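Local coordinates for protein globin (Geobacter sulfurreducens, PDB 2W31) that forms the globin domain of a probably membrane-bound globin-coupled sensor, holds a heme whose iron is bound axially by two histidines, and probably binds oxygen, at residues L2-Q5 and E6-H10; I83-L86 and Q87-H91; Q130-E133 and A134-I138. All coordinates share one frame; numbering follows the deposited sequence.

Interaction 1. Residues L2-Q5 and E6-H10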
loop_
_atom_site.group_PDB
_atom_site.type_symbol
_atom_site.label_atom_id
_atom_site.label_comp_id
_atom_site.label_asym_id
_atom_site.label_seq_id
_atom_site.Cartn_x
_atom_site.Cartn_y
_atom_site.Cartn_z
ATOM N N LEU A 2 -8.389 5.909 -16.495
ATOM C CA LEU A 2 -7.501 7.053 -16.342
ATOM C C LEU A 2 -8.088 8.245 -15.623
ATOM O O LEU A 2 -7.332 8.977 -15.000
ATOM C CB LEU A 2 -6.867 7.491 -17.678
ATOM C CG LEU A 2 -5.337 7.409 -17.759
ATOM C CD1 LEU A 2 -4.867 7.427 -19.219
ATOM C CD2 LEU A 2 -4.636 8.522 -16.969
ATOM N N THR A 3 -9.399 8.461 -15.701
ATOM C CA THR A 3 -9.961 9.648 -15.038
ATOM C C THR A 3 -10.037 9.431 -13.528
ATOM O O THR A 3 -10.016 8.287 -13.069
ATOM C CB THR A 3 -11.363 10.033 -15.542
ATOM O OG1 THR A 3 -12.342 9.112 -15.053
ATOM C CG2 THR A 3 -11.413 10.117 -17.083
ATOM N N MET A 4 -10.136 10.513 -12.757
ATOM C CA MET A 4 -10.321 10.428 -11.298
ATOM C C MET A 4 -11.603 9.735 -10.909
ATOM O O MET A 4 -11.644 8.973 -9.954
ATOM C CB MET A 4 -10.351 11.811 -10.640
ATOM C CG MET A 4 -10.628 11.748 -9.104
ATOM S SD MET A 4 -9.621 10.529 -8.195
ATOM C CE MET A 4 -8.882 11.617 -6.981
ATOM N N GLN A 5 -12.684 10.033 -11.630
ATOM C CA GLN A 5 -13.977 9.436 -11.336
ATOM C C GLN A 5 -13.844 7.899 -11.441
ATOM O O GLN A 5 -14.300 7.189 -10.563
ATOM C CB GLN A 5 -15.081 9.962 -12.284
ATOM C CG GLN A 5 -16.433 9.258 -12.117
ATOM C CD GLN A 5 -17.549 9.807 -13.030
ATOM O OE1 GLN A 5 -17.388 9.923 -14.257
ATOM N NE2 GLN A 5 -18.701 10.129 -12.421
ATOM N N GLU A 6 -13.198 7.426 -12.504
ATOM C CA GLU A 6 -12.978 5.990 -12.701
ATOM C C GLU A 6 -12.105 5.394 -11.596
ATOM O O GLU A 6 -12.426 4.328 -11.038
ATOM C CB GLU A 6 -12.328 5.751 -14.053
ATOM C CG GLU A 6 -13.264 6.016 -15.255
ATOM C CD GLU A 6 -12.528 5.925 -16.578
ATOM O OE1 GLU A 6 -11.561 6.699 -16.793
ATOM O OE2 GLU A 6 -12.912 5.064 -17.412
ATOM N N ILE A 7 -11.002 6.075 -11.280
ATOM C CA ILE A 7 -10.130 5.591 -10.214
ATOM C C ILE A 7 -10.846 5.494 -8.871
ATOM O O ILE A 7 -10.729 4.485 -8.166
ATOM C CB ILE A 7 -8.855 6.450 -10.156
ATOM C CG1 ILE A 7 -8.054 6.151 -11.417
ATOM C CG2 ILE A 7 -8.044 6.177 -8.883
ATOM C CD1 ILE A 7 -6.849 7.052 -11.638
ATOM N N LYS A 8 -11.547 6.547 -8.479
ATOM C CA LYS A 8 -12.363 6.535 -7.251
ATOM C C LYS A 8 -13.346 5.380 -7.228
ATOM O O LYS A 8 -13.472 4.669 -6.222
ATOM C CB LYS A 8 -13.176 7.826 -7.124
ATOM C CG LYS A 8 -12.456 8.993 -6.625
ATOM C CD LYS A 8 -13.448 10.156 -6.603
ATOM C CE LYS A 8 -12.885 11.330 -5.866
ATOM N NZ LYS A 8 -13.751 12.532 -6.136
ATOM N N ALA A 9 -14.062 5.177 -8.333
ATOM C CA ALA A 9 -14.988 4.058 -8.434
ATOM C C ALA A 9 -14.287 2.709 -8.169
ATOM O O ALA A 9 -14.786 1.886 -7.389
ATOM C CB ALA A 9 -15.709 4.027 -9.795
ATOM N N HIS A 10 -13.110 2.499 -8.778
ATOM C CA HIS A 10 -12.412 1.230 -8.592
ATOM C C HIS A 10 -12.034 0.976 -7.133
ATOM O O HIS A 10 -12.083 -0.177 -6.651
ATOM C CB HIS A 10 -11.177 1.161 -9.485
ATOM C CG HIS A 10 -11.502 1.139 -10.949
ATOM N ND1 HIS A 10 -10.568 1.401 -11.924
ATOM C CD2 HIS A 10 -12.677 0.935 -11.598
ATOM C CE1 HIS A 10 -11.142 1.333 -13.112
ATOM N NE2 HIS A 10 -12.421 1.050 -12.941
#
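Two donors of T3 converge on one carboxylate oxygen of E6. T3 N gives E6 OE1 a nearly straight bond of 3.0 Å along its anti lone pair. T3 OG1 gives E6 OE1 a second bond of 3.1 Å, from out of the carboxylate plane. Because E6 N in turn donates to T3 OG1 (3.2 Å), the pair forms a capping box at the start of helix 4-11, with T3 as the N-cap. Threonine suits this place: OG1 sits between its own backbone N and carbonyl carbon (chi1 73°), where it can accept from the first turn while still reaching the glutamate. With an alanine in place of E6, T3 N and OG1 would probably be left without their shared acceptor, and the hydroxyl would be set freer to turn.

Beyond the cap, regular helix takes over, with K8 N bonded to M4 O at 2.8 Å. The methylene chain of K8 runs extended across M4, K8 CG lying 3.6 Å from M4 SD in the methionine conformer described. K8 NZ travels on to bond Y78 O. The buried I7 leans toward helix 80-96, its CG1 resting 3.3 Å from T3 O.

Interaction 2. Residues I83-L86 and Q87-H91. With HEM (protoporphyrin IX containing Fe), chain C.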
loop_
_atom_site.group_PDB
_atom_site.type_symbol
_atom_site.label_atom_id
_atom_site.label_comp_id
_atom_site.label_asym_id
_atom_site.label_seq_id
_atom_site.Cartn_x
_atom_site.Cartn_y
_atom_site.Cartn_z
ATOM N N ILE A 83 -5.205 14.431 -9.725
ATOM C CA ILE A 83 -4.509 13.345 -10.433
ATOM C C ILE A 83 -3.381 13.867 -11.331
ATOM O O ILE A 83 -2.310 13.255 -11.430
ATOM C CB ILE A 83 -5.476 12.413 -11.220
ATOM C CG1 ILE A 83 -4.697 11.541 -12.221
ATOM C CG2 ILE A 83 -6.530 13.218 -11.934
ATOM C CD1 ILE A 83 -5.475 10.393 -12.764
ATOM N N HIS A 84 -3.615 14.995 -11.987
ATOM C CA HIS A 84 -2.609 15.538 -12.877
ATOM C C HIS A 84 -1.380 15.905 -12.088
ATOM O O HIS A 84 -0.252 15.647 -12.509
ATOM C CB HIS A 84 -3.173 16.754 -13.602
ATOM C CG HIS A 84 -4.325 16.422 -14.499
ATOM N ND1 HIS A 84 -4.596 15.134 -14.918
ATOM C CD2 HIS A 84 -5.276 17.208 -15.063
ATOM C CE1 HIS A 84 -5.672 15.138 -15.685
ATOM N NE2 HIS A 84 -6.099 16.384 -15.797
ATOM N N ASN A 85 -1.598 16.493 -10.919
ATOM C CA ASN A 85 -0.508 16.854 -10.042
ATOM C C ASN A 85 0.291 15.635 -9.550
ATOM O O ASN A 85 1.528 15.693 -9.471
ATOM C CB ASN A 85 -1.025 17.670 -8.863
ATOM C CG ASN A 85 0.085 18.314 -8.116
ATOM O OD1 ASN A 85 0.845 19.105 -8.681
ATOM N ND2 ASN A 85 0.237 17.950 -6.858
ATOM N N LEU A 86 -0.402 14.536 -9.246
ATOM C CA LEU A 86 0.282 13.294 -8.863
ATOM C C LEU A 86 1.141 12.710 -9.981
ATOM O O LEU A 86 2.233 12.175 -9.729
ATOM C CB LEU A 86 -0.727 12.256 -8.386
ATOM C CG LEU A 86 -1.199 12.382 -6.933
ATOM C CD1 LEU A 86 -2.373 11.483 -6.717
ATOM C CD2 LEU A 86 -0.064 12.011 -6.014
ATOM N N GLN A 87 0.650 12.828 -11.211
ATOM C CA GLN A 87 1.403 12.361 -12.378
ATOM C C GLN A 87 2.695 13.172 -12.455
ATOM O O GLN A 87 3.768 12.623 -12.722
ATOM C CB GLN A 87 0.569 12.503 -13.661
ATOM C CG GLN A 87 -0.687 11.651 -13.648
ATOM C CD GLN A 87 -1.576 11.757 -14.874
ATOM O OE1 GLN A 87 -1.986 12.842 -15.286
ATOM N NE2 GLN A 87 -1.916 10.606 -15.440
ATOM N N LYS A 88 2.594 14.474 -12.177
ATOM C CA LYS A 88 3.763 15.364 -12.183
ATOM C C LYS A 88 4.767 14.968 -11.119
ATOM O O LYS A 88 5.989 14.909 -11.365
ATOM C CB LYS A 88 3.309 16.813 -11.949
ATOM C CG LYS A 88 4.415 17.847 -11.796
ATOM C CD LYS A 88 3.845 19.268 -11.685
ATOM C CE LYS A 88 4.945 20.243 -11.303
ATOM N NZ LYS A 88 4.467 21.165 -10.224
ATOM N N ILE A 89 4.251 14.670 -9.926
ATOM C CA ILE A 89 5.081 14.261 -8.793
ATOM C C ILE A 89 5.822 12.977 -9.176
ATOM O O ILE A 89 7.014 12.844 -8.970
ATOM C CB ILE A 89 4.239 14.081 -7.486
ATOM C CG1 ILE A 89 3.654 15.433 -7.037
ATOM C CG2 ILE A 89 5.100 13.511 -6.372
ATOM C CD1 ILE A 89 2.428 15.331 -6.102
ATOM N N GLY A 90 5.091 12.025 -9.762
ATOM C CA GLY A 90 5.697 10.768 -10.178
ATOM C C GLY A 90 6.864 11.004 -11.125
ATOM O O GLY A 90 7.975 10.499 -10.913
ATOM N N HIS A 91 6.631 11.832 -12.139
ATOM C CA HIS A 91 7.664 12.119 -13.145
ATOM C C HIS A 91 8.895 12.848 -12.617
ATOM O O HIS A 91 9.990 12.660 -13.142
ATOM C CB HIS A 91 7.068 12.830 -14.355
ATOM C CG HIS A 91 6.295 11.903 -15.235
ATOM N ND1 HIS A 91 6.883 10.804 -15.826
ATOM C CD2 HIS A 91 4.996 11.885 -15.611
ATOM C CE1 HIS A 91 5.976 10.148 -16.527
ATOM N NE2 HIS A 91 4.824 10.782 -16.415
HETATM C CHA HEM C . 10.161 15.790 -5.199
HETATM C CHB HEM C . 6.453 13.610 -3.027
HETATM C CHC HEM C . 9.329 9.803 -2.178
HETATM C CHD HEM C . 13.175 12.555 -3.167
HETATM C C1A HEM C . 8.901 15.537 -4.702
HETATM C C2A HEM C . 7.741 16.401 -4.833
HETATM C C3A HEM C . 6.712 15.813 -4.210
HETATM C C4A HEM C . 7.211 14.544 -3.691
HETATM C CMA HEM C . 5.262 16.313 -4.056
HETATM C CAA HEM C . 7.720 17.769 -5.588
HETATM C CBA HEM C . 7.659 17.365 -7.065
HETATM C CGA HEM C . 7.234 18.472 -8.010
HETATM O O1A HEM C . 6.042 18.888 -7.995
HETATM O O2A HEM C . 8.108 18.926 -8.802
HETATM C C1B HEM C . 6.878 12.324 -2.737
HETATM C C2B HEM C . 6.046 11.210 -2.309
HETATM C C3B HEM C . 6.833 10.154 -2.075
HETATM C C4B HEM C . 8.207 10.581 -2.301
HETATM C CMB HEM C . 4.509 11.325 -2.206
HETATM C CAB HEM C . 6.449 8.757 -1.594
HETATM C CBB HEM C . 5.520 8.566 -0.638
HETATM C C1C HEM C . 10.627 10.237 -2.292
HETATM C C2C HEM C . 11.811 9.507 -1.907
HETATM C C3C HEM C . 12.872 10.283 -2.144
HETATM C C4C HEM C . 12.391 11.523 -2.717
HETATM C CMC HEM C . 11.846 8.102 -1.310
HETATM C CAC HEM C . 14.345 9.903 -1.889
HETATM C CBC HEM C . 15.191 10.644 -1.178
HETATM C C1D HEM C . 12.724 13.608 -3.920
HETATM C C2D HEM C . 13.582 14.526 -4.684
HETATM C C3D HEM C . 12.653 15.535 -5.327
HETATM C C4D HEM C . 11.320 15.150 -4.872
HETATM C CMD HEM C . 15.097 14.446 -4.822
HETATM C CAD HEM C . 13.017 16.747 -6.227
HETATM C CBD HEM C . 13.325 16.337 -7.654
HETATM C CGD HEM C . 14.000 17.510 -8.337
HETATM O O1D HEM C . 15.091 17.957 -7.891
HETATM O O2D HEM C . 13.441 17.998 -9.343
HETATM N NA HEM C . 8.558 14.408 -3.990
HETATM N NB HEM C . 8.180 11.903 -2.723
HETATM N NC HEM C . 11.001 11.482 -2.785
HETATM N ND HEM C . 11.421 14.022 -4.069
HETATM FE FE HEM C . 9.787 12.947 -3.371
#
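I89 packs its CD1 against N85 ND2 at 3.5 Å and presses the rest of its side chain onto the heme, in the conformer described. This is one face of helix 80-96, the F helix of the globin fold, which carries the axial histidine H93. CG1 of I89 lies 3.5 Å from the heme methyl CMA, and CG2 comes equally near C3A; CG1 lies anti to the carbonyl carbon (chi1 -65°) and CG2 anti to the backbone N, which lets both branches meet the porphyrin. A beta-branched, wholly apolar residue suits the apolar macrocycle. Beside it, the long chain of K88 brings NZ to 3.6 Å from the propionate oxygen O1A, a place where a positive charge is likely to favour the carboxylate.

The helix backbone positions these groups: I89 N bonds N85 O at 2.9 Å, and I89 O accepts from H93 ND1, a bond that is likely to hold the rotation of the axial imidazole. L86 crosses I89 at a slant, L86 CD2 being 4.2 Å from I89 CD1, and also packs on N142 and I145 of helix 125-151. Toward the start of the helix, H84 and Q87 lie side by side with ring and amide planes 18° apart, and H84 ND1 gives Q87 OE1 a weak bond of 3.5 Å.

Interaction 3. Residues Q130-E133 and A134-I138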
loop_
_atom_site.group_PDB
_atom_site.type_symbol
_atom_site.label_atom_id
_atom_site.label_comp_id
_atom_site.label_asym_id
_atom_site.label_seq_id
_atom_site.Cartn_x
_atom_site.Cartn_y
_atom_site.Cartn_z
ATOM N N GLN A 130 -13.486 3.373 9.845
ATOM C CA GLN A 130 -13.834 4.260 8.745
ATOM C C GLN A 130 -12.696 5.207 8.363
ATOM O O GLN A 130 -12.450 5.408 7.156
ATOM C CB GLN A 130 -15.112 5.045 9.076
ATOM C CG GLN A 130 -16.395 4.218 8.990
ATOM C CD GLN A 130 -17.637 5.087 9.265
ATOM O OE1 GLN A 130 -17.553 6.314 9.263
ATOM N NE2 GLN A 130 -18.796 4.441 9.507
ATOM N N ARG A 131 -12.000 5.758 9.356
ATOM C CA ARG A 131 -10.858 6.660 9.102
ATOM C C ARG A 131 -9.662 5.902 8.514
ATOM O O ARG A 131 -9.039 6.384 7.551
ATOM C CB ARG A 131 -10.472 7.430 10.370
ATOM C CG ARG A 131 -11.505 8.523 10.684
ATOM C CD ARG A 131 -11.567 8.917 12.164
ATOM N NE ARG A 131 -12.595 9.949 12.357
ATOM C CZ ARG A 131 -13.907 9.734 12.340
ATOM N NH1 ARG A 131 -14.398 8.513 12.162
ATOM N NH2 ARG A 131 -14.751 10.769 12.486
ATOM N N ARG A 132 -9.389 4.696 9.036
ATOM C CA ARG A 132 -8.327 3.876 8.466
ATOM C C ARG A 132 -8.659 3.535 7.011
ATOM O O ARG A 132 -7.757 3.588 6.136
ATOM C CB ARG A 132 -8.114 2.597 9.291
ATOM C CG ARG A 132 -6.835 1.837 8.922
ATOM C CD ARG A 132 -6.699 0.526 9.672
ATOM N NE ARG A 132 -7.843 -0.369 9.452
ATOM C CZ ARG A 132 -8.696 -0.767 10.398
ATOM N NH1 ARG A 132 -8.551 -0.371 11.650
ATOM N NH2 ARG A 132 -9.700 -1.574 10.084
ATOM N N GLU A 133 -9.922 3.146 6.736
ATOM C CA GLU A 133 -10.255 2.784 5.357
ATOM C C GLU A 133 -10.064 3.964 4.381
ATOM O O GLU A 133 -9.549 3.777 3.283
ATOM C CB GLU A 133 -11.683 2.222 5.247
ATOM C CG GLU A 133 -11.839 0.786 5.856
ATOM C CD GLU A 133 -13.287 0.317 5.991
ATOM O OE1 GLU A 133 -14.200 1.167 6.008
ATOM O OE2 GLU A 133 -13.498 -0.898 6.172
ATOM N N ALA A 134 -10.438 5.187 4.803
ATOM C CA ALA A 134 -10.296 6.367 3.940
ATOM C C ALA A 134 -8.797 6.644 3.671
ATOM O O ALA A 134 -8.405 6.961 2.537
ATOM C CB ALA A 134 -10.952 7.605 4.608
ATOM N N VAL A 135 -7.971 6.583 4.728
ATOM C CA VAL A 135 -6.527 6.867 4.592
ATOM C C VAL A 135 -5.872 5.799 3.705
ATOM O O VAL A 135 -5.063 6.127 2.823
ATOM C CB VAL A 135 -5.835 6.892 5.966
ATOM C CG1 VAL A 135 -4.322 6.732 5.843
ATOM C CG2 VAL A 135 -6.222 8.179 6.695
ATOM N N GLU A 136 -6.217 4.525 3.918
ATOM C CA GLU A 136 -5.618 3.496 3.036
ATOM C C GLU A 136 -5.976 3.699 1.570
ATOM O O GLU A 136 -5.120 3.490 0.690
ATOM C CB GLU A 136 -5.972 2.089 3.481
ATOM C CG GLU A 136 -5.465 1.709 4.858
ATOM C CD GLU A 136 -4.047 1.252 4.914
ATOM O OE1 GLU A 136 -3.137 1.851 4.306
ATOM O OE2 GLU A 136 -3.807 0.277 5.677
ATOM N N LYS A 137 -7.215 4.114 1.275
ATOM C CA LYS A 137 -7.589 4.414 -0.096
ATOM C C LYS A 137 -6.771 5.584 -0.688
ATOM O O LYS A 137 -6.231 5.478 -1.770
ATOM C CB LYS A 137 -9.090 4.716 -0.209
ATOM C CG LYS A 137 -9.983 3.514 -0.025
ATOM C CD LYS A 137 -11.416 3.967 -0.035
ATOM C CE LYS A 137 -12.295 3.023 0.767
ATOM N NZ LYS A 137 -13.692 3.510 0.978
ATOM N N ILE A 138 -6.677 6.700 0.023
ATOM C CA ILE A 138 -5.945 7.833 -0.565
ATOM C C ILE A 138 -4.451 7.534 -0.733
ATOM O O ILE A 138 -3.849 7.908 -1.748
ATOM C CB ILE A 138 -6.248 9.172 0.164
ATOM C CG1 ILE A 138 -5.900 10.357 -0.752
ATOM C CG2 ILE A 138 -5.550 9.316 1.541
ATOM C CD1 ILE A 138 -6.743 10.414 -2.003
HETATM O O HOH W 1 -14.611 1.576 2.812
#
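The carboxylate of E133 and the ammonium group of K137, one helical turn apart, meet through a water and not directly. The water donates weakly to E133 OE1 (3.2 Å) and accepts from K137 NZ at 2.8 Å, bridging charged atoms that are 5.6 Å apart. Two more flat groups, the guanidinium of R132 and the carboxylate of E136, also stay apart, with R132 NE 5.6 Å from E136 OE2 in the arginine conformer described. These two are turned to outside partners: in that conformer R132 NH1 bonds Q119 of the second subunit, and E136 OE1 forms a salt bridge with R111.

What joins the residues directly is the i to i+4 bonding of helix 125-151, the H helix of the globin fold. E136 N points almost straight down the carbonyl of R132, 2.9 Å from R132 O, whereas K137 N meets E133 O at 3.1 Å with a tilt of 26° from the carbonyl plane. The same carbonyl O of E133 is touched by K137 CG at 3.3 Å, as the lysine chain starts anti to its carbonyl carbon (chi1 -71°) and then runs out extended. Its NZ is well supplied, with R12 O and D17 as further partners. Small A134 lets helix 15-23 come close through D17, and V135 packs on T114 and I118 of helix 100-121.

Across the dimer interface, E136 OE2 lies close to E136 OE2 of the second subunit. Burying two like charges together would probably raise the affinity of one of them for a proton, and R111 is likely to offset part of that cost.

How the interactions relate
All three interactions are local contacts along single helices within the one globin domain, and they follow one another along the chain: interaction 1 in helix 4-11, interaction 2 in helix 80-96 and interaction 3 in helix 125-151. Interactions 1 and 2 have centres 15 Å apart and do touch, I7 CD1 lying 3.8 Å from I83 CD1, so the N-terminal helix rests on the early part of the helix that carries the axial H93. Interaction 3 is about 16 Å from interaction 1 and 21 Å from interaction 2, centre to centre, and meets neither. Helix 125-151 nonetheless unites heme side and dimer side, packing on helix 80-96 farther along and on the second subunit at interaction 3.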